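Local coordinates for protein carbohydrate kinase, FGGY (Novosphingobium aromaticivorans, PDB 3H6E) that probably phosphorylates a sugar or a related polyol, acting as a carbohydrate kinase, at residues I81-D86 and A145-L150. Residues are numbered along the deposited sequence; the frame is centred on the assembly and turned at random.
Sequences IAALTD and ANATLL
L84 and T148 face each other as an antiparallel hydrogen-bonded pair and are joined by two hydrogen bonds: L84 N donates to T148 O at 3.0 Å, and T148 N donates to L84 O at 3.0 Å, the latter nearly straight at 171° at the hydrogen. The first donor lies in the plane of the T148 carbonyl, whereas T148 N is tilted 24° from that of L84. Two residues along, A82 N donates to L150 O at 2.9 Å. Between these pairs, A83 and L149 form a non-hydrogen-bonded pair, and their backbone groups turn outward, A83 bonding to A90 and L149 to R197 and A199. Strand 81-85 is the middle of a three-stranded antiparallel sheet, between 88-89 and 148-151. CA-H...O contacts supplement the bonding, A83 CA approaching T148 O at 3.4 Å.

The side chains on both faces are mostly apolar. On one, A83 CB touches L149 CD2 and A147 CB, both at 4.0 Å, and helix 129-139 packs against I81 and L149. With CG1 anti to the backbone N (chi1 -172°), I81 extends CD1 to the L150 carbonyl, 3.6 Å from its O. On the other face L84 CD1 meets L150 CD1 at 4.2 Å, and helix 152-159 adds Y155 and W158. Three interstrand bonds, with the outward bonds of A83 and L149, take up much of the backbone polarity, while apolar side chains fill most of both faces, consistent with a register held by backbone bonds and faces joined to the flanking helices by apolar packing.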
loop_
_atom_site.group_PDB
_atom_site.type_symbol
_atom_site.label_atom_id
_atom_site.label_comp_id
_atom_site.label_asym_id
_atom_site.label_seq_id
_atom_site.Cartn_x
_atom_site.Cartn_y
_atom_site.Cartn_z
ATOM N N ILE A 81 -3.123 13.913 5.838
ATOM C CA ILE A 81 -2.894 14.484 7.156
ATOM C C ILE A 81 -4.007 15.463 7.511
ATOM O O ILE A 81 -4.487 16.209 6.661
ATOM C CB ILE A 81 -1.526 15.189 7.231
ATOM C CG1 ILE A 81 -1.211 15.598 8.672
ATOM C CG2 ILE A 81 -1.490 16.382 6.290
ATOM C CD1 ILE A 81 -0.983 14.432 9.599
ATOM N N ALA A 82 -4.429 15.445 8.770
ATOM C CA ALA A 82 -5.526 16.292 9.211
ATOM C C ALA A 82 -5.103 17.172 10.378
ATOM O O ALA A 82 -4.297 16.762 11.218
ATOM C CB ALA A 82 -6.733 15.442 9.588
ATOM N N ALA A 83 -5.650 18.383 10.423
ATOM C CA ALA A 83 -5.323 19.341 11.472
ATOM C C ALA A 83 -6.570 19.756 12.249
ATOM O O ALA A 83 -7.610 20.057 11.664
ATOM C CB ALA A 83 -4.631 20.563 10.879
ATOM N N LEU A 84 -6.457 19.763 13.571
ATOM C CA LEU A 84 -7.561 20.167 14.429
ATOM C C LEU A 84 -7.194 21.435 15.186
ATOM O O LEU A 84 -6.238 21.444 15.958
ATOM C CB LEU A 84 -7.902 19.059 15.428
ATOM C CG LEU A 84 -8.022 17.634 14.890
ATOM C CD1 LEU A 84 -8.309 16.666 16.024
ATOM C CD2 LEU A 84 -9.096 17.549 13.815
ATOM N N THR A 85 -7.949 22.504 14.953
ATOM C CA THR A 85 -7.764 23.746 15.695
ATOM C C THR A 85 -8.884 23.897 16.716
ATOM O O THR A 85 -10.066 23.857 16.367
ATOM C CB THR A 85 -7.739 24.976 14.768
ATOM O OG1 THR A 85 -6.923 24.702 13.624
ATOM C CG2 THR A 85 -7.173 26.184 15.503
ATOM N N ASP A 86 -8.501 24.058 17.980
ATOM C CA ASP A 86 -9.464 24.142 19.075
ATOM C C ASP A 86 -10.454 22.975 19.075
ATOM O O ASP A 86 -11.657 23.165 19.263
ATOM C CB ASP A 86 -10.209 25.480 19.051
ATOM C CG ASP A 86 -9.388 26.611 19.638
ATOM O OD1 ASP A 86 -8.620 26.358 20.591
ATOM O OD2 ASP A 86 -9.510 27.752 19.145
ATOM N N ALA A 145 0.295 26.262 13.790
ATOM C CA ALA A 145 1.016 26.295 15.060
ATOM C C ALA A 145 0.114 25.957 16.250
ATOM O O ALA A 145 0.590 25.510 17.292
ATOM C CB ALA A 145 1.674 27.650 15.258
ATOM N N ASN A 146 -1.186 26.177 16.087
ATOM C CA ASN A 146 -2.160 25.860 17.126
ATOM C C ASN A 146 -2.758 24.484 16.889
ATOM O O ASN A 146 -3.616 24.021 17.644
ATOM C CB ASN A 146 -3.286 26.896 17.132
ATOM C CG ASN A 146 -2.780 28.311 17.360
ATOM O OD1 ASN A 146 -3.399 29.284 16.922
ATOM N ND2 ASN A 146 -1.646 28.430 18.048
ATOM N N ALA A 147 -2.298 23.830 15.828
ATOM C CA ALA A 147 -2.947 22.619 15.354
ATOM C C ALA A 147 -2.467 21.357 16.056
ATOM O O ALA A 147 -1.305 21.243 16.435
ATOM C CB ALA A 147 -2.765 22.484 13.850
ATOM N N THR A 148 -3.387 20.418 16.235
ATOM C CA THR A 148 -3.027 19.049 16.542
ATOM C C THR A 148 -2.988 18.297 15.224
ATOM O O THR A 148 -3.916 18.392 14.425
ATOM C CB THR A 148 -4.051 18.393 17.472
ATOM O OG1 THR A 148 -3.982 19.013 18.761
ATOM C CG2 THR A 148 -3.772 16.893 17.609
ATOM N N LEU A 149 -1.903 17.575 14.982
ATOM C CA LEU A 149 -1.767 16.830 13.739
ATOM C C LEU A 149 -2.099 15.363 13.959
ATOM O O LEU A 149 -1.910 14.830 15.053
ATOM C CB LEU A 149 -0.369 17.005 13.149
ATOM C CG LEU A 149 -0.146 18.403 12.572
ATOM C CD1 LEU A 149 1.271 18.569 12.042
ATOM C CD2 LEU A 149 -1.171 18.685 11.482
ATOM N N LEU A 150 -2.588 14.715 12.910
ATOM C CA LEU A 150 -3.238 13.430 13.067
ATOM C C LEU A 150 -3.480 12.791 11.701
ATOM O O LEU A 150 -4.143 13.377 10.842
ATOM C CB LEU A 150 -4.558 13.654 13.808
ATOM C CG LEU A 150 -5.367 12.484 14.352
ATOM C CD1 LEU A 150 -6.352 12.963 15.398
ATOM C CD2 LEU A 150 -6.095 11.843 13.225
#